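Short chain dehydrogenase/reductase (Acinetobacter baumannii, PDB 4IUY) probably catalyses NAD(P)(H)-dependent oxidation of an alcohol or reduction of a carbonyl, as other short-chain dehydrogenases/reductases do, and is captured here without cofactor. Local coordinates at residues C57-E62 against A83-D88; A113-T118 against W129-D134; S159-T164 against N204-G209. One frame throughout, in Å; residues are numbered along the deposited sequence.

Contact 1 of 3, residues C57-E62 against A83-D88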
loop_
_atom_site.group_PDB
_atom_site.type_symbol
_atom_site.label_atom_id
_atom_site.label_comp_id
_atom_site.label_asym_id
_atom_site.label_seq_id
_atom_site.Cartn_x
_atom_site.Cartn_y
_atom_site.Cartn_z
ATOM N N CYS D 57 -18.481 -14.835 -23.216
ATOM C CA CYS D 57 -18.234 -16.264 -23.099
ATOM C C CYS D 57 -18.345 -16.813 -21.694
ATOM O O CYS D 57 -18.270 -16.072 -20.714
ATOM C CB CYS D 57 -16.932 -16.680 -23.798
ATOM S SG CYS D 57 -15.550 -15.608 -23.674
ATOM N N ALA D 58 -18.616 -18.116 -21.628
ATOM C CA ALA D 58 -18.744 -18.853 -20.374
ATOM C C ALA D 58 -18.570 -20.339 -20.705
ATOM O O ALA D 58 -18.510 -20.700 -21.883
ATOM C CB ALA D 58 -20.112 -18.590 -19.751
ATOM N N ARG D 59 -18.496 -21.201 -19.686
ATOM C CA ARG D 59 -18.302 -22.636 -19.933
ATOM C C ARG D 59 -19.507 -23.236 -20.635
ATOM O O ARG D 59 -19.363 -23.986 -21.606
ATOM C CB ARG D 59 -18.042 -23.401 -18.634
ATOM C CG ARG D 59 -17.365 -24.764 -18.841
ATOM C CD ARG D 59 -17.347 -25.619 -17.570
ATOM N NE ARG D 59 -17.534 -24.830 -16.353
ATOM C CZ ARG D 59 -16.566 -24.178 -15.714
ATOM N NH1 ARG D 59 -15.320 -24.208 -16.176
ATOM N NH2 ARG D 59 -16.847 -23.484 -14.615
ATOM N N ARG D 60 -20.699 -22.928 -20.130
ATOM C CA ARG D 60 -21.914 -23.482 -20.724
ATOM C C ARG D 60 -22.706 -22.431 -21.503
ATOM O O ARG D 60 -23.294 -21.500 -20.941
ATOM C CB ARG D 60 -22.765 -24.192 -19.667
ATOM C CG ARG D 60 -22.090 -25.456 -19.165
ATOM C CD ARG D 60 -22.590 -25.945 -17.820
ATOM N NE ARG D 60 -21.610 -26.875 -17.261
ATOM C CZ ARG D 60 -20.609 -26.522 -16.458
ATOM N NH1 ARG D 60 -20.461 -25.253 -16.094
ATOM N NH2 ARG D 60 -19.759 -27.438 -16.010
ATOM N N LEU D 61 -22.725 -22.645 -22.810
ATOM C CA LEU D 61 -23.335 -21.775 -23.803
ATOM C C LEU D 61 -24.823 -21.518 -23.528
ATOM O O LEU D 61 -25.340 -20.438 -23.828
ATOM C CB LEU D 61 -23.147 -22.411 -25.190
ATOM C CG LEU D 61 -23.353 -21.589 -26.455
ATOM C CD1 LEU D 61 -22.262 -20.552 -26.522
ATOM C CD2 LEU D 61 -23.311 -22.486 -27.688
ATOM N N GLU D 62 -25.501 -22.521 -22.973
ATOM C CA GLU D 62 -26.940 -22.444 -22.737
ATOM C C GLU D 62 -27.278 -21.345 -21.720
ATOM O O GLU D 62 -28.356 -20.749 -21.774
ATOM C CB GLU D 62 -27.541 -23.814 -22.354
ATOM C CG GLU D 62 -27.025 -24.474 -21.074
ATOM C CD GLU D 62 -25.768 -25.315 -21.278
ATOM O OE1 GLU D 62 -25.156 -25.249 -22.366
ATOM O OE2 GLU D 62 -25.407 -26.070 -20.348
ATOM N N ALA D 83 -18.791 -20.750 -26.159
ATOM C CA ALA D 83 -18.626 -21.694 -25.069
ATOM C C ALA D 83 -17.160 -22.097 -24.992
ATOM O O ALA D 83 -16.574 -22.486 -26.004
ATOM C CB ALA D 83 -19.487 -22.920 -25.309
ATOM N N LEU D 84 -16.563 -21.957 -23.809
ATOM C CA LEU D 84 -15.184 -22.391 -23.586
ATOM C C LEU D 84 -14.819 -22.437 -22.100
ATOM O O LEU D 84 -15.507 -21.853 -21.275
ATOM C CB LEU D 84 -14.214 -21.475 -24.354
ATOM C CG LEU D 84 -14.301 -19.945 -24.204
ATOM C CD1 LEU D 84 -13.666 -19.427 -22.929
ATOM C CD2 LEU D 84 -13.690 -19.272 -25.423
ATOM N N ASP D 85 -13.728 -23.120 -21.765
ATOM C CA ASP D 85 -13.152 -23.017 -20.433
ATOM C C ASP D 85 -12.128 -21.883 -20.452
ATOM O O ASP D 85 -11.252 -21.861 -21.316
ATOM C CB ASP D 85 -12.479 -24.316 -20.007
ATOM C CG ASP D 85 -11.803 -24.194 -18.642
ATOM O OD1 ASP D 85 -12.042 -23.186 -17.943
ATOM O OD2 ASP D 85 -11.012 -25.087 -18.270
ATOM N N VAL D 86 -12.242 -20.939 -19.518
ATOM C CA VAL D 86 -11.324 -19.795 -19.489
ATOM C C VAL D 86 -9.858 -20.222 -19.303
ATOM O O VAL D 86 -8.950 -19.452 -19.609
ATOM C CB VAL D 86 -11.718 -18.729 -18.416
ATOM C CG1 VAL D 86 -12.191 -17.445 -19.079
ATOM C CG2 VAL D 86 -12.774 -19.267 -17.465
ATOM N N ASN D 87 -9.640 -21.451 -18.832
ATOM C CA ASN D 87 -8.292 -22.015 -18.676
ATOM C C ASN D 87 -7.705 -22.679 -19.913
ATOM O O ASN D 87 -6.538 -23.085 -19.911
ATOM C CB ASN D 87 -8.273 -23.000 -17.517
ATOM C CG ASN D 87 -8.212 -22.295 -16.178
ATOM O OD1 ASN D 87 -7.151 -21.798 -15.784
ATOM N ND2 ASN D 87 -9.358 -22.208 -15.489
ATOM N N ASP D 88 -8.533 -22.792 -20.954
ATOM C CA ASP D 88 -8.167 -23.383 -22.240
ATOM C C ASP D 88 -7.651 -22.290 -23.184
ATOM O O ASP D 88 -8.431 -21.587 -23.837
ATOM C CB ASP D 88 -9.413 -24.073 -22.821
ATOM C CG ASP D 88 -9.129 -24.908 -24.052
ATOM O OD1 ASP D 88 -8.103 -24.688 -24.722
ATOM O OD2 ASP D 88 -9.953 -25.804 -24.347
#
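Arg59 and Asp85 lie side by side and point the same way, their guanidinium and carboxylate planes turned 61° apart. Asp85 OD1 sits at the guanidinium edge, near its plane, but 3.9 Å from Arg59 NH1, so the salt bridge is a long one. The same OD1 accepts from Asn87 N (3.1 Å, from above the carboxylate plane), forming an Asx turn. Asp85 CG is anti to the backbone N (chi1 177°), which sets the carboxylate alongside the Arg59 side chain and over the turn where Asn87 N points at it.

The strand ends are joined by the bond from Leu84 N to Ala58 O (3.0 Å), between the C-terminal ends of parallel strands 53-58 and 79-83 of the Rossmann sheet. Arg59 CA adds a CA-H...O contact to Leu84 O, 3.2 Å away. Apolar side chains pack beside this bond: Leu61 lays CB against Ala83 CB (3.7 Å), while Cys57 CB faces Leu84 CG at 4.2 Å, next to Met95 of helix 89-101.

In this family the corresponding loops border the adenosine half of the cofactor site. An arginine just after the second strand, only loosely paired with Asp85, is consistent with a preference for NADP(H).

Contact 2 of 3, residues A113-T118 against W129-D134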
loop_
_atom_site.group_PDB
_atom_site.type_symbol
_atom_site.label_atom_id
_atom_site.label_comp_id
_atom_site.label_asym_id
_atom_site.label_seq_id
_atom_site.Cartn_x
_atom_site.Cartn_y
_atom_site.Cartn_z
ATOM N N ALA D 113 -14.022 -13.570 -14.916
ATOM C CA ALA D 113 -14.160 -14.936 -14.435
ATOM C C ALA D 113 -13.603 -14.998 -13.009
ATOM O O ALA D 113 -12.573 -14.403 -12.714
ATOM C CB ALA D 113 -13.453 -15.920 -15.364
ATOM N N GLY D 114 -14.309 -15.681 -12.120
ATOM C CA GLY D 114 -13.919 -15.731 -10.721
ATOM C C GLY D 114 -14.657 -16.807 -9.943
ATOM O O GLY D 114 -15.880 -16.891 -10.026
ATOM N N VAL D 115 -13.917 -17.678 -9.254
ATOM C CA VAL D 115 -14.515 -18.672 -8.360
ATOM C C VAL D 115 -13.901 -18.642 -6.966
ATOM O O VAL D 115 -12.776 -18.180 -6.759
ATOM C CB VAL D 115 -14.387 -20.126 -8.890
ATOM C CG1 VAL D 115 -15.161 -20.303 -10.181
ATOM C CG2 VAL D 115 -12.913 -20.517 -9.058
ATOM N N SER D 116 -14.657 -19.126 -5.998
ATOM C CA SER D 116 -14.133 -19.218 -4.650
ATOM C C SER D 116 -14.773 -20.405 -3.945
ATOM O O SER D 116 -15.413 -21.250 -4.565
ATOM C CB SER D 116 -14.371 -17.922 -3.883
ATOM O OG SER D 116 -13.641 -17.896 -2.667
ATOM N N ASP D 117 -14.603 -20.440 -2.637
ATOM C CA ASP D 117 -15.119 -21.495 -1.791
ATOM C C ASP D 117 -15.011 -20.926 -0.386
ATOM O O ASP D 117 -14.611 -19.782 -0.206
ATOM C CB ASP D 117 -14.271 -22.767 -1.927
ATOM C CG ASP D 117 -15.048 -24.036 -1.580
ATOM O OD1 ASP D 117 -16.077 -23.959 -0.865
ATOM O OD2 ASP D 117 -14.607 -25.128 -1.994
ATOM N N THR D 118 -15.405 -21.711 0.598
ATOM C CA THR D 118 -15.225 -21.355 1.990
ATOM C C THR D 118 -14.711 -22.575 2.705
ATOM O O THR D 118 -15.425 -23.563 2.835
ATOM C CB THR D 118 -16.530 -20.901 2.644
ATOM O OG1 THR D 118 -17.051 -19.781 1.920
ATOM C CG2 THR D 118 -16.264 -20.482 4.077
ATOM N N TRP D 129 -6.954 -25.423 -4.723
ATOM C CA TRP D 129 -5.990 -24.387 -5.074
ATOM C C TRP D 129 -5.906 -24.166 -6.576
ATOM O O TRP D 129 -6.013 -23.029 -7.039
ATOM C CB TRP D 129 -4.616 -24.718 -4.513
ATOM C CG TRP D 129 -3.543 -23.746 -4.914
ATOM C CD1 TRP D 129 -2.788 -23.773 -6.054
ATOM C CD2 TRP D 129 -3.119 -22.595 -4.179
ATOM N NE1 TRP D 129 -1.905 -22.718 -6.065
ATOM C CE2 TRP D 129 -2.091 -21.976 -4.929
ATOM C CE3 TRP D 129 -3.496 -22.034 -2.955
ATOM C CZ2 TRP D 129 -1.448 -20.831 -4.498
ATOM C CZ3 TRP D 129 -2.849 -20.895 -2.526
ATOM C CH2 TRP D 129 -1.844 -20.300 -3.300
ATOM N N ASP D 130 -5.678 -25.245 -7.327
ATOM C CA ASP D 130 -5.590 -25.154 -8.788
ATOM C C ASP D 130 -6.844 -24.536 -9.388
ATOM O O ASP D 130 -6.746 -23.662 -10.232
ATOM C CB ASP D 130 -5.296 -26.505 -9.439
ATOM C CG ASP D 130 -3.896 -27.032 -9.100
ATOM O OD1 ASP D 130 -3.024 -26.250 -8.630
ATOM O OD2 ASP D 130 -3.658 -28.243 -9.316
ATOM N N LYS D 131 -8.021 -24.963 -8.940
ATOM C CA LYS D 131 -9.253 -24.391 -9.476
ATOM C C LYS D 131 -9.343 -22.883 -9.268
ATOM O O LYS D 131 -9.585 -22.135 -10.202
ATOM C CB LYS D 131 -10.482 -25.056 -8.858
ATOM C CG LYS D 131 -11.787 -24.495 -9.398
ATOM C CD LYS D 131 -12.981 -25.326 -9.004
ATOM C CE LYS D 131 -13.141 -25.363 -7.489
ATOM N NZ LYS D 131 -13.636 -24.067 -6.900
ATOM N N ILE D 132 -9.139 -22.444 -8.032
ATOM C CA ILE D 132 -9.308 -21.045 -7.651
ATOM C C ILE D 132 -8.226 -20.138 -8.250
ATOM O O ILE D 132 -8.524 -19.080 -8.795
ATOM C CB ILE D 132 -9.365 -20.918 -6.129
ATOM C CG1 ILE D 132 -10.649 -21.552 -5.629
ATOM C CG2 ILE D 132 -9.245 -19.447 -5.674
ATOM C CD1 ILE D 132 -10.633 -21.844 -4.164
ATOM N N VAL D 133 -6.972 -20.560 -8.150
ATOM C CA VAL D 133 -5.870 -19.746 -8.628
ATOM C C VAL D 133 -5.768 -19.722 -10.161
ATOM O O VAL D 133 -5.545 -18.642 -10.746
ATOM C CB VAL D 133 -4.532 -20.157 -7.957
ATOM C CG1 VAL D 133 -3.405 -19.304 -8.480
ATOM C CG2 VAL D 133 -4.633 -19.990 -6.426
ATOM N N ASP D 134 -5.984 -20.874 -10.816
ATOM C CA ASP D 134 -5.955 -20.914 -12.289
ATOM C C ASP D 134 -7.060 -20.096 -12.911
ATOM O O ASP D 134 -6.824 -19.381 -13.882
ATOM C CB ASP D 134 -6.015 -22.341 -12.837
ATOM C CG ASP D 134 -4.771 -23.123 -12.518
ATOM O OD1 ASP D 134 -3.825 -22.514 -11.968
ATOM O OD2 ASP D 134 -4.739 -24.328 -12.816
HETATM O O HOH W 1 -12.777 -25.181 -4.164
#
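Val115 and Ile132 are the closest backbone neighbours, CA to CA 5.8 Å, where the extended loop after strand 108-111 runs past one turn of helix 126-153 without a direct hydrogen bond between the two segments. Val115 CG2, held between the backbone N and the carbonyl carbon (chi1 -64° for CG1), presses on the helix backbone 3.9 Å from Lys131 O and also meets the Lys131 CG methylene. Ile132 answers from the helix: CG1 lies 4.2 Å from Val115 CG2, CG2 approaches Val115 O, and CD1 reaches on toward Asp117 CB. Val115 O is itself hydrogen-bonded by Asn136, one turn farther along the helix.

The polar half is bridged by solvent. Lys131 leaves the helix extended and then folds at chi3 and chi4 (62° and 73°), curling its amine over the loop. A water accepts from Lys131 NZ at 3.1 Å and donates to Asp117 OD2 at 2.8 Å; the two charged atoms themselves stay 5.1 Å apart. Thr118 N holds the other oxygen, Asp117 OD1, on its anti side (2.8 Å), tilted out of the carboxylate plane.

Ala113 and Gly114 end the family's NNAG motif, and Ser116 touches Tyr178 of the YxxxK motif. On the same helix, Trp129 stacks on Trp141 of the second subunit. The loop is thus joined to the helix by aliphatic packing and a charge pair that meets only through water.

Contact 3 of 3, residues S159-T164 against N204-G209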
loop_
_atom_site.group_PDB
_atom_site.type_symbol
_atom_site.label_atom_id
_atom_site.label_comp_id
_atom_site.label_asym_id
_atom_site.label_seq_id
_atom_site.Cartn_x
_atom_site.Cartn_y
_atom_site.Cartn_z
ATOM N N SER D 159 -8.018 -1.607 -24.482
ATOM C CA SER D 159 -8.043 -1.545 -23.029
ATOM C C SER D 159 -8.353 -2.891 -22.420
ATOM O O SER D 159 -9.111 -3.698 -22.966
ATOM C CB SER D 159 -9.077 -0.525 -22.554
ATOM O OG SER D 159 -8.726 0.782 -22.970
ATOM N N ILE D 160 -7.769 -3.105 -21.258
ATOM C CA ILE D 160 -8.003 -4.283 -20.455
ATOM C C ILE D 160 -8.463 -3.868 -19.054
ATOM O O ILE D 160 -7.889 -2.958 -18.454
ATOM C CB ILE D 160 -6.742 -5.123 -20.344
ATOM C CG1 ILE D 160 -6.302 -5.587 -21.736
ATOM C CG2 ILE D 160 -6.982 -6.302 -19.376
ATOM C CD1 ILE D 160 -4.986 -6.345 -21.743
ATOM N N ILE D 161 -9.519 -4.508 -18.572
ATOM C CA ILE D 161 -10.041 -4.278 -17.243
ATOM C C ILE D 161 -10.087 -5.622 -16.495
ATOM O O ILE D 161 -10.751 -6.569 -16.950
ATOM C CB ILE D 161 -11.461 -3.677 -17.288
ATOM C CG1 ILE D 161 -11.510 -2.413 -18.147
ATOM C CG2 ILE D 161 -12.003 -3.421 -15.892
ATOM C CD1 ILE D 161 -12.957 -1.921 -18.362
ATOM N N ASN D 162 -9.354 -5.715 -15.383
ATOM C CA ASN D 162 -9.379 -6.900 -14.529
ATOM C C ASN D 162 -10.322 -6.713 -13.372
ATOM O O ASN D 162 -10.200 -5.768 -12.598
ATOM C CB ASN D 162 -7.966 -7.229 -13.992
ATOM C CG ASN D 162 -7.005 -7.688 -15.104
ATOM O OD1 ASN D 162 -7.413 -8.413 -16.014
ATOM N ND2 ASN D 162 -5.738 -7.268 -15.033
ATOM N N ILE D 163 -11.289 -7.600 -13.238
ATOM C CA ILE D 163 -12.095 -7.523 -12.047
ATOM C C ILE D 163 -11.370 -8.266 -10.940
ATOM O O ILE D 163 -11.212 -9.495 -10.986
ATOM C CB ILE D 163 -13.497 -8.086 -12.232
ATOM C CG1 ILE D 163 -14.144 -7.496 -13.479
ATOM C CG2 ILE D 163 -14.317 -7.788 -10.986
ATOM C CD1 ILE D 163 -14.163 -6.003 -13.495
ATOM N N THR D 164 -10.883 -7.515 -9.958
ATOM C CA THR D 164 -10.256 -8.169 -8.819
ATOM C C THR D 164 -11.276 -8.313 -7.685
ATOM O O THR D 164 -12.248 -9.042 -7.825
ATOM C CB THR D 164 -8.941 -7.448 -8.393
ATOM O OG1 THR D 164 -9.189 -6.094 -7.977
ATOM C CG2 THR D 164 -7.958 -7.470 -9.572
ATOM N N ASN D 204 -6.073 -1.799 -16.353
ATOM C CA ASN D 204 -6.561 -1.361 -15.049
ATOM C C ASN D 204 -7.452 -2.393 -14.375
ATOM O O ASN D 204 -7.904 -3.361 -14.997
ATOM C CB ASN D 204 -7.302 -0.036 -15.182
ATOM C CG ASN D 204 -6.397 1.075 -15.605
ATOM O OD1 ASN D 204 -5.588 1.580 -14.812
ATOM N ND2 ASN D 204 -6.466 1.427 -16.882
ATOM N N ALA D 205 -7.700 -2.183 -13.089
ATOM C CA ALA D 205 -8.489 -3.120 -12.311
ATOM C C ALA D 205 -9.644 -2.442 -11.603
ATOM O O ALA D 205 -9.569 -1.281 -11.239
ATOM C CB ALA D 205 -7.576 -3.855 -11.275
ATOM N N ILE D 206 -10.711 -3.196 -11.396
ATOM C CA ILE D 206 -11.789 -2.782 -10.533
ATOM C C ILE D 206 -11.941 -3.803 -9.417
ATOM O O ILE D 206 -11.990 -5.016 -9.677
ATOM C CB ILE D 206 -13.103 -2.678 -11.307
ATOM C CG1 ILE D 206 -12.971 -1.553 -12.341
ATOM C CG2 ILE D 206 -14.260 -2.421 -10.321
ATOM C CD1 ILE D 206 -14.088 -1.494 -13.368
ATOM N N ALA D 207 -12.002 -3.308 -8.182
ATOM C CA ALA D 207 -12.084 -4.148 -6.996
ATOM C C ALA D 207 -13.420 -3.935 -6.284
ATOM O O ALA D 207 -13.566 -3.022 -5.486
ATOM C CB ALA D 207 -10.915 -3.829 -6.038
ATOM N N PRO D 208 -14.407 -4.780 -6.580
ATOM C CA PRO D 208 -15.701 -4.642 -5.913
ATOM C C PRO D 208 -15.607 -5.095 -4.462
ATOM O O PRO D 208 -14.799 -5.982 -4.177
ATOM C CB PRO D 208 -16.599 -5.629 -6.683
ATOM C CG PRO D 208 -15.815 -6.023 -7.889
ATOM C CD PRO D 208 -14.392 -5.909 -7.526
ATOM N N GLY D 209 -16.428 -4.519 -3.582
ATOM C CA GLY D 209 -16.642 -5.086 -2.254
ATOM C C GLY D 209 -17.613 -6.253 -2.330
ATOM O O GLY D 209 -17.756 -6.854 -3.378
HETATM O O HOH W 2 -8.289 -0.102 -18.500
#
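The amide of Asn204 turns away from strand 159-163 in this beta-alpha-beta unit of the Rossmann fold; a water accepts from Asn204 ND2 and donates to Ile160 O, 2.9 Å in each case. Asn204 ND2 also donates to Ile258 O, and Asn204 OD1 accepts from Ile261 N. This side chain shares a sheet face with Ile161, Ile163 and Ile206, where Leu247 and Leu250 of helix 244-251 pack on Ile206, and Leu250 also on Ile161 and Asn204. The Asn162 amide stands on the other face with Ala205, its OD1 bound by Asn111 and its ND2 by Thr189 of helix 176-196. That helix links strands 159-163 and 202-208, which run parallel side by side with 27° between their directions.

Four backbone bonds join them in parallel register. Asn162 is central: its N donates in the carbonyl plane to Asn204 O (2.8 Å), and its O receives Ile206 N at 2.9 Å. Asn204 N to Ile160 O precedes these bonds, and Thr164 N to Ile206 O (2.7 Å) closes the series.

Among the isoleucines, Ile206 crosses Ile161 obliquely, CD1 to CG2 at 3.8 Å, yet lies alongside Ile163. At right angles to the Ile163 side chain is the ring of Pro208, first residue of the family's PG motif, with CG 3.9 Å from Ile163 CG2. Lys182 of the YxxxK motif bonds to Thr164 O, so the strand end borders the presumed active site. Thr164 OG1, hydrogen-bonded to Glu262 of the next strand, stands between its own backbone N and carbonyl carbon (chi1 62°), which brings it 3.4 Å from Ala207 CB.

From the N terminus the three contacts come in series, none nested in or crossing another. Contact 1 closes the excursion through helix 65-75 and joins the tips of strands 53-58 and 79-83, at one margin of the sheet. Contact 2 closes a short loop that leads from strand 108-111 into helix 126-153. Contact 3 spans the longest excursion, through helix 176-196, and pairs two inner strands. Contacts 1 and 2 touch where Val86 CG2 meets Ala113 CB (4.0 Å); contact 3 comes within about 5 Å of contact 2, nearest atoms, without touching it. Contacts 1 and 3 share the seven-stranded sheet, their centres about 20 Å apart.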